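Local coordinates for DUF4136 domain-containing protein (Bacteroides thetaiotaomicron, PDB 4F54), which is of unknown function but belongs to the DUF4136 family of the TolB_N clan and is probably a lipoprotein in its natural full-length form, at residues D15-Y20 with R177-E182; G86-Y91 with I141-N146; T95-G100 with G109-W114; Y127-T132 with V160-L165. One frame throughout, in Å; residues are numbered along the deposited sequence.

Contacts 1, 2 and 4 all reach one mixed beta sheet, in which strand 85-92 pairs with 139-146, 139-146 with 159-166, and 159-166 with 18-23. Contact 2 is the central pair; its centre lies about 10 Å from that of contact 4 and about 17 Å from that of contact 1. Contact 1 spans the chain, joining the loop that leads into strand 18-23 to the start of helix 179-189, and encloses the other three in sequence. Contact 3, within the long connection between the strands of contact 2, closes before contact 4 opens. Its segment 109-114 and segment 127-132 both reach E143, through Y113 and Y127, so aromatic loops from two contacts converge on one carboxylate of the central sheet.

Contact 1: D15-Y20 with R177-E182; sequences DNYLVY and RTLAIE
Y17 has its CG between the backbone N and the carbonyl carbon (chi1 54°), which swings the ring toward the first turn of helix 179-189, while N16 has CG anti to its carbonyl carbon (chi1 -61°) and reaches toward R177. The contact packs the loop leading into N-terminal strand 18-23 against the start of the C-terminal helix. L179, from the helix, is the apolar group that reaches both N16 and Y17, and its forked end suits the task: CD1 lies 3.4 Å from N16 CB, whereas CD2 meets the edge of the Y17 ring, 4.0 Å from CE2. CD2 also sits over the guanidinium of R177. The amide of N16 and that guanidinium are turned 77° apart, and although N16 ND2 comes within 3.0 Å of R177 NH1, both are donors and no bond joins them. In the E182 conformer given, R177 NH2 lies 2.8 Å from E182 OE1 as a salt bridge, doubtful as a fixed grip because R177 is poorly ordered. One face of the Y17 ring is covered by D15 CB of the same segment, over its centre. Y17 also touches A183, one turn after L179 in helix 179-189. A tyrosine fits here because its ring packs on leucine while its hydroxyl reaches a water: lying at the ring edge, that water donates to Y17 OH and, in the same E182 conformer, to E182 OE1.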
loop_
_atom_site.group_PDB
_atom_site.type_symbol
_atom_site.label_atom_id
_atom_site.label_comp_id
_atom_site.label_asym_id
_atom_site.label_seq_id
_atom_site.Cartn_x
_atom_site.Cartn_y
_atom_site.Cartn_z
ATOM N N ASP A 15 -12.479 12.624 -11.943
ATOM C CA ASP A 15 -12.563 12.103 -10.556
ATOM C C ASP A 15 -12.334 13.118 -9.411
ATOM O O ASP A 15 -11.651 14.137 -9.551
ATOM C CB ASP A 15 -11.606 10.913 -10.354
ATOM C CG ASP A 15 -11.771 9.818 -11.419
ATOM O OD1 ASP A 15 -12.920 9.446 -11.744
ATOM O OD2 ASP A 15 -10.736 9.321 -11.914
ATOM N N ASN A 16 -12.910 12.786 -8.263
ATOM C CA ASN A 16 -12.729 13.542 -7.033
ATOM C C ASN A 16 -11.555 13.038 -6.187
ATOM O O ASN A 16 -11.646 13.078 -4.962
ATOM C CB ASN A 16 -13.976 13.384 -6.164
ATOM C CG ASN A 16 -15.212 13.894 -6.825
ATOM O OD1 ASN A 16 -15.191 14.952 -7.439
ATOM N ND2 ASN A 16 -16.303 13.135 -6.718
ATOM N N TYR A 17 -10.518 12.496 -6.843
ATOM C CA TYR A 17 -9.294 11.996 -6.224
ATOM C C TYR A 17 -8.228 11.790 -7.324
ATOM O O TYR A 17 -8.512 11.893 -8.522
ATOM C CB TYR A 17 -9.567 10.686 -5.498
ATOM C CG TYR A 17 -10.221 9.649 -6.381
ATOM C CD1 TYR A 17 -9.470 8.881 -7.279
ATOM C CD2 TYR A 17 -11.605 9.499 -6.391
ATOM C CE1 TYR A 17 -10.079 7.972 -8.121
ATOM C CE2 TYR A 17 -12.224 8.592 -7.210
ATOM C CZ TYR A 17 -11.474 7.829 -8.086
ATOM O OH TYR A 17 -12.135 6.921 -8.915
ATOM N N LEU A 18 -6.998 11.527 -6.895
ATOM C CA LEU A 18 -5.823 11.325 -7.755
ATOM C C LEU A 18 -5.219 9.996 -7.382
ATOM O O LEU A 18 -5.132 9.680 -6.226
ATOM C CB LEU A 18 -4.774 12.412 -7.524
ATOM C CG LEU A 18 -5.231 13.863 -7.845
ATOM C CD1 LEU A 18 -4.263 14.930 -7.364
ATOM C CD2 LEU A 18 -5.514 14.054 -9.331
ATOM N N VAL A 19 -4.751 9.239 -8.363
ATOM C CA VAL A 19 -4.214 7.907 -8.146
ATOM C C VAL A 19 -2.894 7.790 -8.920
ATOM O O VAL A 19 -2.869 7.963 -10.143
ATOM C CB VAL A 19 -5.179 6.805 -8.641
ATOM C CG1 VAL A 19 -4.531 5.398 -8.505
ATOM C CG2 VAL A 19 -6.477 6.854 -7.875
ATOM N N TYR A 20 -1.821 7.462 -8.203
ATOM C CA TYR A 20 -0.493 7.281 -8.775
ATOM C C TYR A 20 -0.058 5.844 -8.468
ATOM O O TYR A 20 -0.307 5.311 -7.391
ATOM C CB TYR A 20 0.515 8.291 -8.189
ATOM C CG TYR A 20 0.097 9.728 -8.325
ATOM C CD1 TYR A 20 0.244 10.392 -9.544
ATOM C CD2 TYR A 20 -0.495 10.419 -7.243
ATOM C CE1 TYR A 20 -0.168 11.712 -9.693
ATOM C CE2 TYR A 20 -0.929 11.729 -7.383
ATOM C CZ TYR A 20 -0.757 12.374 -8.608
ATOM O OH TYR A 20 -1.161 13.666 -8.767
ATOM N N ARG A 177 -19.890 9.379 -1.307
ATOM C CA ARG A 177 -19.536 8.337 -2.255
ATOM C C ARG A 177 -18.424 7.530 -1.569
ATOM O O ARG A 177 -17.798 7.984 -0.596
ATOM C CB ARG A 177 -19.090 8.952 -3.566
ATOM C CG ARG A 177 -20.212 9.704 -4.275
ATOM C CD ARG A 177 -19.701 10.371 -5.537
ATOM N NE ARG A 177 -19.185 9.372 -6.473
ATOM C CZ ARG A 177 -18.399 9.633 -7.515
ATOM N NH1 ARG A 177 -18.013 10.879 -7.784
ATOM N NH2 ARG A 177 -17.991 8.633 -8.290
ATOM N N THR A 178 -18.179 6.320 -2.024
ATOM C CA THR A 178 -17.196 5.521 -1.306
ATOM C C THR A 178 -15.838 5.821 -1.951
ATOM O O THR A 178 -15.305 4.935 -2.591
ATOM C CB THR A 178 -17.562 4.018 -1.392
ATOM O OG1 THR A 178 -17.735 3.626 -2.773
ATOM C CG2 THR A 178 -18.855 3.735 -0.608
ATOM N N LEU A 179 -15.328 7.072 -1.880
ATOM C CA LEU A 179 -14.259 7.439 -2.838
ATOM C C LEU A 179 -12.978 6.607 -2.658
ATOM O O LEU A 179 -12.292 6.318 -3.635
ATOM C CB LEU A 179 -13.912 8.944 -2.850
ATOM C CG LEU A 179 -14.937 9.922 -3.486
ATOM C CD1 LEU A 179 -14.366 11.339 -3.428
ATOM C CD2 LEU A 179 -15.361 9.560 -4.909
ATOM N N ALA A 180 -12.623 6.250 -1.415
ATOM C CA ALA A 180 -11.441 5.398 -1.233
ATOM C C ALA A 180 -11.556 4.095 -2.069
ATOM O O ALA A 180 -10.547 3.620 -2.625
ATOM C CB ALA A 180 -11.231 5.021 0.209
ATOM N N ILE A 181 -12.739 3.475 -2.075
ATOM C CA ILE A 181 -12.905 2.211 -2.810
ATOM C C ILE A 181 -12.756 2.447 -4.316
ATOM O O ILE A 181 -12.149 1.626 -5.029
ATOM C CB ILE A 181 -14.239 1.497 -2.450
ATOM C CG1 ILE A 181 -14.104 0.814 -1.080
ATOM C CG2 ILE A 181 -14.664 0.501 -3.527
ATOM C CD1 ILE A 181 -15.410 0.745 -0.311
ATOM N N GLU A 182 -13.318 3.539 -4.798
ATOM C CA GLU A 182 -13.212 3.897 -6.212
ATOM C C GLU A 182 -11.736 4.155 -6.603
ATOM O O GLU A 182 -11.271 3.730 -7.696
ATOM C CB GLU A 182 -14.109 5.093 -6.552
ATOM C CG GLU A 182 -15.608 4.816 -6.398
ATOM C CD GLU A 182 -16.475 6.065 -6.573
ATOM O OE1 GLU A 182 -15.960 7.086 -7.054
ATOM O OE2 GLU A 182 -17.669 6.023 -6.226
HETATM O O HOH W 1 -15.076 10.552 -8.510
HETATM O O HOH W 2 -14.640 7.176 -9.316
#

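Contact 2: G86-Y91 with I141-N146; sequences GIQVSY and ITEMVN
G86-Y91 and I141-N146 run 4.7 Å apart at their axes as neighbouring antiparallel strands of the protein's mixed beta sheet, joined by six backbone hydrogen bonds in the pairs G86-V145, Q88-E143 and S90-I141. The non-hydrogen-bonded pairs I87-M144 and V89-T142 turn their side chains to the face covered by helix 56-70. There I87 CD1 lies 4.2 Å from CE of M144, a selenomethionine, and I87 CG2 is 3.7 Å from T142 CG2. T142 suits this place because its methyl packs while OG1 bonds to Y65 OH. G86 fits opposite V145, whose CG2 would crowd a side chain there. On the other face Q88 has CG tucked between N and C (chi1 58°) and then extends, carrying its amide to E143, whose OE1 also pairs with Y113 OH and whose OE2 pairs with Y127 OH and W107 NE1. A leucine in place of Q88 would probably leave E143 OE1 short of one donor and W119 NE1 without its acceptor, Q88 OE1. Q88 NE2 gives E143 OE1 a bent 2.8 Å bond, in the amide plane but on the carboxylate's anti side, 28° out of its plane.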
loop_
_atom_site.group_PDB
_atom_site.type_symbol
_atom_site.label_atom_id
_atom_site.label_comp_id
_atom_site.label_asym_id
_atom_site.label_seq_id
_atom_site.Cartn_x
_atom_site.Cartn_y
_atom_site.Cartn_z
ATOM N N GLY A 86 2.833 -9.937 -0.667
ATOM C CA GLY A 86 2.205 -9.294 0.489
ATOM C C GLY A 86 1.724 -7.929 0.114
ATOM O O GLY A 86 2.338 -7.272 -0.725
ATOM N N ILE A 87 0.610 -7.476 0.711
ATOM C CA ILE A 87 0.165 -6.117 0.552
ATOM C C ILE A 87 0.020 -5.481 1.927
ATOM O O ILE A 87 -0.588 -6.066 2.864
ATOM C CB ILE A 87 -1.202 -6.063 -0.180
ATOM C CG1 ILE A 87 -1.106 -6.691 -1.589
ATOM C CG2 ILE A 87 -1.752 -4.617 -0.289
ATOM C CD1 ILE A 87 -2.460 -6.855 -2.274
ATOM N N GLN A 88 0.569 -4.259 2.047
ATOM C CA GLN A 88 0.396 -3.451 3.259
ATOM C C GLN A 88 -0.172 -2.097 2.839
ATOM O O GLN A 88 0.205 -1.535 1.780
ATOM C CB GLN A 88 1.736 -3.278 4.016
ATOM C CG GLN A 88 2.873 -2.625 3.198
ATOM C CD GLN A 88 4.236 -2.794 3.793
ATOM O OE1 GLN A 88 4.464 -3.751 4.570
ATOM N NE2 GLN A 88 5.162 -1.869 3.501
ATOM N N VAL A 89 -1.139 -1.614 3.631
ATOM C CA VAL A 89 -1.924 -0.392 3.347
ATOM C C VAL A 89 -1.761 0.529 4.555
ATOM O O VAL A 89 -1.876 0.092 5.710
ATOM C CB VAL A 89 -3.429 -0.676 3.121
ATOM C CG1 VAL A 89 -4.194 0.609 2.765
ATOM C CG2 VAL A 89 -3.673 -1.741 2.006
ATOM N N SER A 90 -1.519 1.805 4.294
ATOM C CA SER A 90 -1.433 2.838 5.331
ATOM C C SER A 90 -2.251 4.089 4.966
ATOM O O SER A 90 -2.310 4.489 3.803
ATOM C CB SER A 90 0.001 3.284 5.575
ATOM O OG SER A 90 0.843 2.170 5.859
ATOM N N TYR A 91 -2.926 4.627 5.974
ATOM C CA TYR A 91 -3.623 5.899 5.903
ATOM C C TYR A 91 -2.799 7.006 6.592
ATOM O O TYR A 91 -2.459 6.855 7.752
ATOM C CB TYR A 91 -4.958 5.765 6.587
ATOM C CG TYR A 91 -5.786 7.012 6.607
ATOM C CD1 TYR A 91 -6.290 7.552 5.416
ATOM C CD2 TYR A 91 -6.123 7.657 7.797
ATOM C CE1 TYR A 91 -7.108 8.693 5.414
ATOM C CE2 TYR A 91 -6.922 8.809 7.799
ATOM C CZ TYR A 91 -7.393 9.353 6.596
ATOM O OH TYR A 91 -8.199 10.502 6.612
ATOM N N ILE A 141 -1.007 5.161 1.220
ATOM C CA ILE A 141 0.199 4.543 0.586
ATOM C C ILE A 141 0.031 3.040 0.742
ATOM O O ILE A 141 -0.136 2.557 1.855
ATOM C CB ILE A 141 1.547 4.934 1.252
ATOM C CG1 ILE A 141 1.985 6.341 0.888
ATOM C CG2 ILE A 141 2.711 3.993 0.839
ATOM C CD1 ILE A 141 2.447 6.497 -0.566
ATOM N N THR A 142 0.082 2.330 -0.378
ATOM C CA THR A 142 -0.074 0.891 -0.460
ATOM C C THR A 142 1.146 0.353 -1.167
ATOM O O THR A 142 1.562 0.861 -2.197
ATOM C CB THR A 142 -1.351 0.503 -1.181
ATOM O OG1 THR A 142 -2.448 1.067 -0.461
ATOM C CG2 THR A 142 -1.475 -1.070 -1.358
ATOM N N GLU A 143 1.724 -0.689 -0.600
ATOM C CA GLU A 143 2.908 -1.381 -1.167
ATOM C C GLU A 143 2.631 -2.886 -1.244
ATOM O O GLU A 143 2.083 -3.501 -0.308
ATOM C CB GLU A 143 4.169 -1.103 -0.339
ATOM C CG GLU A 143 4.587 0.362 -0.383
ATOM C CD GLU A 143 5.706 0.657 0.626
ATOM O OE1 GLU A 143 5.584 0.271 1.802
ATOM O OE2 GLU A 143 6.739 1.258 0.242
HETATM N N MSE A 144 3.096 -3.456 -2.347
HETATM C CA MSE A 144 3.039 -4.860 -2.693
HETATM C C MSE A 144 4.455 -5.367 -2.756
HETATM O O MSE A 144 5.311 -4.809 -3.435
HETATM C CB MSE A 144 2.316 -5.107 -4.027
HETATM C CG MSE A 144 2.076 -6.591 -4.307
HETATM SE SE MSE A 144 1.154 -6.796 -6.017
HETATM C CE MSE A 144 -0.399 -5.579 -5.683
ATOM N N VAL A 145 4.721 -6.373 -1.941
ATOM C CA VAL A 145 6.062 -6.899 -1.707
ATOM C C VAL A 145 6.198 -8.344 -2.232
ATOM O O VAL A 145 5.231 -9.155 -2.202
ATOM C CB VAL A 145 6.458 -6.847 -0.190
ATOM C CG1 VAL A 145 6.567 -5.383 0.297
ATOM C CG2 VAL A 145 5.554 -7.648 0.723
ATOM N N ASN A 146 7.402 -8.657 -2.708
ATOM C CA ASN A 146 7.726 -10.003 -3.192
ATOM C C ASN A 146 8.261 -10.882 -2.061
ATOM O O ASN A 146 9.470 -10.873 -1.756
ATOM C CB ASN A 146 8.753 -9.935 -4.334
ATOM C CG ASN A 146 9.034 -11.284 -4.932
ATOM O OD1 ASN A 146 8.540 -12.308 -4.450
ATOM N ND2 ASN A 146 9.858 -11.294 -5.975
HETATM O O HOH W 3 1.636 1.073 3.479
#

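Contact 3: T95-G100 with G109-W114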
loop_
_atom_site.group_PDB
_atom_site.type_symbol
_atom_site.label_atom_id
_atom_site.label_comp_id
_atom_site.label_asym_id
_atom_site.label_seq_id
_atom_site.Cartn_x
_atom_site.Cartn_y
_atom_site.Cartn_z
ATOM N N THR A 95 1.413 14.371 8.744
ATOM C CA THR A 95 2.751 14.378 8.109
ATOM C C THR A 95 3.856 14.921 9.037
ATOM O O THR A 95 4.936 15.285 8.576
ATOM C CB THR A 95 2.709 15.187 6.789
ATOM O OG1 THR A 95 2.429 16.560 7.082
ATOM C CG2 THR A 95 1.691 14.576 5.849
ATOM N N TYR A 96 3.575 14.960 10.349
ATOM C CA TYR A 96 4.506 15.430 11.363
ATOM C C TYR A 96 5.905 14.821 11.213
ATOM O O TYR A 96 6.903 15.537 11.256
ATOM C CB TYR A 96 3.927 15.136 12.729
ATOM C CG TYR A 96 4.796 15.460 13.931
ATOM C CD1 TYR A 96 4.955 16.764 14.369
ATOM C CD2 TYR A 96 5.379 14.436 14.676
ATOM C CE1 TYR A 96 5.709 17.053 15.510
ATOM C CE2 TYR A 96 6.134 14.703 15.806
ATOM C CZ TYR A 96 6.296 16.014 16.214
ATOM O OH TYR A 96 7.056 16.271 17.324
ATOM N N TYR A 97 5.966 13.516 10.930
ATOM C CA TYR A 97 7.243 12.853 10.780
ATOM C C TYR A 97 7.925 13.091 9.417
ATOM O O TYR A 97 9.091 12.737 9.259
ATOM C CB TYR A 97 7.117 11.354 11.111
ATOM C CG TYR A 97 6.975 11.059 12.601
ATOM C CD1 TYR A 97 8.086 11.081 13.454
ATOM C CD2 TYR A 97 5.731 10.808 13.160
ATOM C CE1 TYR A 97 7.953 10.803 14.807
ATOM C CE2 TYR A 97 5.585 10.534 14.511
ATOM C CZ TYR A 97 6.687 10.536 15.331
ATOM O OH TYR A 97 6.480 10.262 16.663
ATOM N N PHE A 98 7.264 13.716 8.442
ATOM C CA PHE A 98 7.842 13.841 7.106
ATOM C C PHE A 98 8.489 15.191 6.846
ATOM O O PHE A 98 9.332 15.286 5.968
ATOM C CB PHE A 98 6.823 13.532 6.037
ATOM C CG PHE A 98 6.119 12.230 6.253
ATOM C CD1 PHE A 98 6.801 11.143 6.752
ATOM C CD2 PHE A 98 4.760 12.102 6.027
ATOM C CE1 PHE A 98 6.157 9.959 6.998
ATOM C CE2 PHE A 98 4.125 10.880 6.203
ATOM C CZ PHE A 98 4.828 9.808 6.737
ATOM N N THR A 99 8.126 16.214 7.621
ATOM C CA THR A 99 8.708 17.552 7.470
ATOM C C THR A 99 10.233 17.488 7.380
ATOM O O THR A 99 10.886 16.882 8.231
ATOM C CB THR A 99 8.280 18.476 8.629
ATOM O OG1 THR A 99 6.865 18.333 8.827
ATOM C CG2 THR A 99 8.600 19.942 8.304
ATOM N N GLY A 100 10.773 18.067 6.305
ATOM C CA GLY A 100 12.211 18.006 6.003
ATOM C C GLY A 100 12.738 16.651 5.520
ATOM O O GLY A 100 13.889 16.306 5.808
ATOM N N GLY A 109 10.195 7.247 7.123
ATOM C CA GLY A 109 10.537 8.114 8.254
ATOM C C GLY A 109 9.554 8.044 9.420
ATOM O O GLY A 109 9.837 8.591 10.468
ATOM N N TYR A 110 8.393 7.409 9.237
ATOM C CA TYR A 110 7.447 7.249 10.338
ATOM C C TYR A 110 7.918 6.093 11.210
ATOM O O TYR A 110 8.029 4.953 10.705
ATOM C CB TYR A 110 6.040 6.945 9.829
ATOM C CG TYR A 110 5.042 6.733 10.916
ATOM C CD1 TYR A 110 4.866 7.697 11.895
ATOM C CD2 TYR A 110 4.312 5.556 11.018
ATOM C CE1 TYR A 110 3.975 7.524 12.931
ATOM C CE2 TYR A 110 3.385 5.375 12.035
ATOM C CZ TYR A 110 3.230 6.350 12.989
ATOM O OH TYR A 110 2.359 6.149 14.022
ATOM N N PRO A 111 8.228 6.357 12.498
ATOM C CA PRO A 111 8.753 5.256 13.373
ATOM C C PRO A 111 7.853 4.031 13.434
ATOM O O PRO A 111 8.345 2.946 13.569
ATOM C CB PRO A 111 8.876 5.918 14.743
ATOM C CG PRO A 111 9.006 7.375 14.438
ATOM C CD PRO A 111 8.130 7.625 13.250
ATOM N N GLY A 112 6.551 4.205 13.322
ATOM C CA GLY A 112 5.629 3.066 13.366
ATOM C C GLY A 112 5.333 2.381 12.050
ATOM O O GLY A 112 4.434 1.554 11.982
ATOM N N TYR A 113 6.069 2.704 10.990
ATOM C CA TYR A 113 5.722 2.194 9.670
ATOM C C TYR A 113 5.935 0.686 9.645
ATOM O O TYR A 113 6.770 0.175 10.383
ATOM C CB TYR A 113 6.585 2.837 8.583
ATOM C CG TYR A 113 6.036 2.578 7.186
ATOM C CD1 TYR A 113 4.805 3.122 6.831
ATOM C CD2 TYR A 113 6.668 1.702 6.293
ATOM C CE1 TYR A 113 4.257 2.852 5.616
ATOM C CE2 TYR A 113 6.132 1.470 5.028
ATOM C CZ TYR A 113 4.923 2.000 4.743
ATOM O OH TYR A 113 4.389 1.788 3.517
ATOM N N TRP A 114 5.220 0.012 8.761
ATOM C CA TRP A 114 5.451 -1.417 8.509
ATOM C C TRP A 114 6.908 -1.764 8.441
ATOM O O TRP A 114 7.683 -1.039 7.817
ATOM C CB TRP A 114 4.803 -1.808 7.181
ATOM C CG TRP A 114 3.324 -1.584 7.135
ATOM C CD1 TRP A 114 2.630 -0.472 6.612
ATOM C CD2 TRP A 114 2.293 -2.466 7.638
ATOM N NE1 TRP A 114 1.274 -0.651 6.706
ATOM C CE2 TRP A 114 1.002 -1.806 7.371
ATOM C CE3 TRP A 114 2.289 -3.727 8.205
ATOM C CZ2 TRP A 114 -0.223 -2.409 7.700
ATOM C CZ3 TRP A 114 1.054 -4.272 8.599
ATOM C CH2 TRP A 114 -0.165 -3.649 8.299
#
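Y97 stands as a flat slab in the angle between the ring of P111 and the edge of Y110, and the segments meet through packing, with no hydrogen bond between them. The pyrrolidine of P111 is the bump on one face: its CD sits over the ring centre of Y97, 3.5 Å from the centroid and only 14° off the normal, a CH-pi contact. Y96 CD2 lies near the rim of the opposite face. Y110, its CG swung anti to the backbone N (chi1 178°), turns an edge toward Y97 in an offset edge-to-face pair; the planes stand 66° apart, and CD1 approaches Y97 CD2 to 3.5 Å. F98 packs beside it, CE1 resting 4.1 Å from Y110 CB. The type I turn Y110-Y113 shapes this side: proline suits its second position, and G112 N lies 3.5 Å above the plane of the Y110 ring, while a CB on G112 would strike Y110 CE2. Both segments belong to the loop between strand 85-92 and helix 116-119. F98 and Y110 rest on I44 of strand 42-44, Y110 OH bonds to S47 O, and Y113 and W114 continue across L42 of strand 42-44 and Q88 of strand 85-92.

Contact 4: Y127-T132 with V160-L165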
loop_
_atom_site.group_PDB
_atom_site.type_symbol
_atom_site.label_atom_id
_atom_site.label_comp_id
_atom_site.label_asym_id
_atom_site.label_seq_id
_atom_site.Cartn_x
_atom_site.Cartn_y
_atom_site.Cartn_z
ATOM N N TYR A 127 13.688 -0.835 -3.189
ATOM C CA TYR A 127 12.840 -0.165 -4.194
ATOM C C TYR A 127 13.479 -0.203 -5.564
ATOM O O TYR A 127 14.519 0.432 -5.764
ATOM C CB TYR A 127 12.548 1.332 -3.791
ATOM C CG TYR A 127 11.109 1.538 -3.379
ATOM C CD1 TYR A 127 10.622 1.033 -2.180
ATOM C CD2 TYR A 127 10.214 2.218 -4.227
ATOM C CE1 TYR A 127 9.316 1.207 -1.778
ATOM C CE2 TYR A 127 8.890 2.369 -3.835
ATOM C CZ TYR A 127 8.440 1.862 -2.602
ATOM O OH TYR A 127 7.122 1.980 -2.190
ATOM N N PRO A 128 12.877 -0.969 -6.498
ATOM C CA PRO A 128 13.486 -1.121 -7.837
ATOM C C PRO A 128 13.036 -0.096 -8.843
ATOM O O PRO A 128 13.341 -0.194 -10.037
ATOM C CB PRO A 128 13.075 -2.527 -8.259
ATOM C CG PRO A 128 11.835 -2.791 -7.498
ATOM C CD PRO A 128 11.845 -1.988 -6.251
ATOM N N TYR A 129 12.307 0.907 -8.374
ATOM C CA TYR A 129 11.827 1.994 -9.219
ATOM C C TYR A 129 11.720 3.318 -8.426
ATOM O O TYR A 129 11.737 3.323 -7.161
ATOM C CB TYR A 129 10.454 1.611 -9.823
ATOM C CG TYR A 129 9.457 1.089 -8.788
ATOM C CD1 TYR A 129 8.663 1.958 -8.018
ATOM C CD2 TYR A 129 9.311 -0.248 -8.579
ATOM C CE1 TYR A 129 7.738 1.452 -7.125
ATOM C CE2 TYR A 129 8.437 -0.778 -7.626
ATOM C CZ TYR A 129 7.611 0.071 -6.934
ATOM O OH TYR A 129 6.757 -0.416 -6.020
ATOM N N ALA A 130 11.683 4.419 -9.173
ATOM C CA ALA A 130 11.523 5.763 -8.611
ATOM C C ALA A 130 10.065 6.020 -8.189
ATOM O O ALA A 130 9.105 5.512 -8.814
ATOM C CB ALA A 130 11.958 6.856 -9.620
ATOM N N VAL A 131 9.938 6.793 -7.104
ATOM C CA VAL A 131 8.647 7.359 -6.638
ATOM C C VAL A 131 8.850 8.858 -6.396
ATOM O O VAL A 131 9.914 9.266 -5.843
ATOM C CB VAL A 131 8.030 6.662 -5.403
ATOM C CG1 VAL A 131 7.492 5.279 -5.753
ATOM C CG2 VAL A 131 9.035 6.557 -4.278
ATOM N N THR A 132 7.848 9.678 -6.731
ATOM C CA THR A 132 7.985 11.124 -6.641
ATOM C C THR A 132 6.768 11.818 -5.960
ATOM O O THR A 132 6.498 12.978 -6.184
ATOM C CB THR A 132 8.293 11.696 -8.036
ATOM O OG1 THR A 132 7.131 11.629 -8.853
ATOM C CG2 THR A 132 9.412 10.837 -8.720
ATOM N N VAL A 160 7.198 -4.602 -5.475
ATOM C CA VAL A 160 6.938 -4.749 -6.899
ATOM C C VAL A 160 5.967 -3.718 -7.436
ATOM O O VAL A 160 5.943 -3.497 -8.647
ATOM C CB VAL A 160 6.454 -6.201 -7.254
ATOM C CG1 VAL A 160 7.569 -7.200 -6.961
ATOM C CG2 VAL A 160 5.150 -6.580 -6.530
ATOM N N TRP A 161 5.175 -3.103 -6.538
ATOM C CA TRP A 161 4.159 -2.134 -6.917
ATOM C C TRP A 161 3.838 -1.273 -5.710
ATOM O O TRP A 161 3.841 -1.757 -4.578
ATOM C CB TRP A 161 2.948 -2.885 -7.454
ATOM C CG TRP A 161 1.767 -2.105 -7.849
ATOM C CD1 TRP A 161 1.480 -1.635 -9.121
ATOM C CD2 TRP A 161 0.594 -1.767 -7.042
ATOM N NE1 TRP A 161 0.248 -1.026 -9.156
ATOM C CE2 TRP A 161 -0.354 -1.096 -7.955
ATOM C CE3 TRP A 161 0.220 -1.991 -5.712
ATOM C CZ2 TRP A 161 -1.603 -0.652 -7.522
ATOM C CZ3 TRP A 161 -1.019 -1.548 -5.289
ATOM C CH2 TRP A 161 -1.910 -0.902 -6.151
ATOM N N THR A 162 3.616 0.011 -5.995
ATOM C CA THR A 162 3.214 1.013 -5.016
ATOM C C THR A 162 2.087 1.847 -5.589
ATOM O O THR A 162 2.087 2.162 -6.767
ATOM C CB THR A 162 4.428 1.909 -4.624
ATOM O OG1 THR A 162 5.516 1.084 -4.214
ATOM C CG2 THR A 162 4.067 2.906 -3.499
ATOM N N SER A 163 1.152 2.254 -4.752
ATOM C CA SER A 163 0.149 3.232 -5.126
ATOM C C SER A 163 0.052 4.319 -4.061
ATOM O O SER A 163 0.342 4.094 -2.856
ATOM C CB SER A 163 -1.225 2.592 -5.409
ATOM O OG SER A 163 -1.768 2.072 -4.210
ATOM N N TYR A 164 -0.346 5.497 -4.547
ATOM C CA TYR A 164 -0.612 6.647 -3.740
ATOM C C TYR A 164 -1.966 7.189 -4.146
ATOM O O TYR A 164 -2.164 7.624 -5.295
ATOM C CB TYR A 164 0.469 7.681 -3.855
ATOM C CG TYR A 164 0.395 8.866 -2.931
ATOM C CD1 TYR A 164 0.175 8.685 -1.564
ATOM C CD2 TYR A 164 0.725 10.140 -3.368
ATOM C CE1 TYR A 164 0.167 9.780 -0.706
ATOM C CE2 TYR A 164 0.731 11.245 -2.525
ATOM C CZ TYR A 164 0.452 11.040 -1.173
ATOM O OH TYR A 164 0.484 12.135 -0.295
ATOM N N LEU A 165 -2.911 7.136 -3.203
ATOM C CA LEU A 165 -4.285 7.659 -3.433
ATOM C C LEU A 165 -4.393 8.969 -2.648
ATOM O O LEU A 165 -4.214 8.952 -1.425
ATOM C CB LEU A 165 -5.284 6.645 -2.880
ATOM C CG LEU A 165 -5.063 5.192 -3.293
ATOM C CD1 LEU A 165 -6.236 4.303 -2.831
ATOM C CD2 LEU A 165 -4.884 5.076 -4.809
#
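Y129 leans onto T162 and the backbone before it, bringing a loop tyrosine down on strand 159-166 where a classic beta bulge sets V160 and W161 both opposite M144. Its CB points toward the strand, and a chi1 of 49° sets CG on the side shared by N and C, from which the ring runs out alongside the bulge. Halfway along, CE2 passes 3.8 Å from V160 O while CE1 lies 3.7 Å from T162 OG1; CZ is 3.6 Å from that same oxygen, which sits in the ring plane at its edge. At the tip, Y129 OH and T162 OG1 form a 2.7 Å hydrogen bond, either being a possible donor, and the hydroxyl also nears W161 C at 3.1 Å. Threonine suits the strand because OG1, beside its backbone N (chi1 -53°), turns toward the loop. Y127 OH comes to the same OG1 at 2.7 Å, crossing T162 at about a right angle, and its firm partner is E143 OE2. A phenylalanine in place of Y129 would probably keep the ring packing but leave T162 OG1 without one of its two hydroxyl neighbours. Strand 159-166 is flanked by strand 139-146 and by strand 18-23, whose N22 also touches Y129, while helix 179-189 packs on W161, S163 and L165.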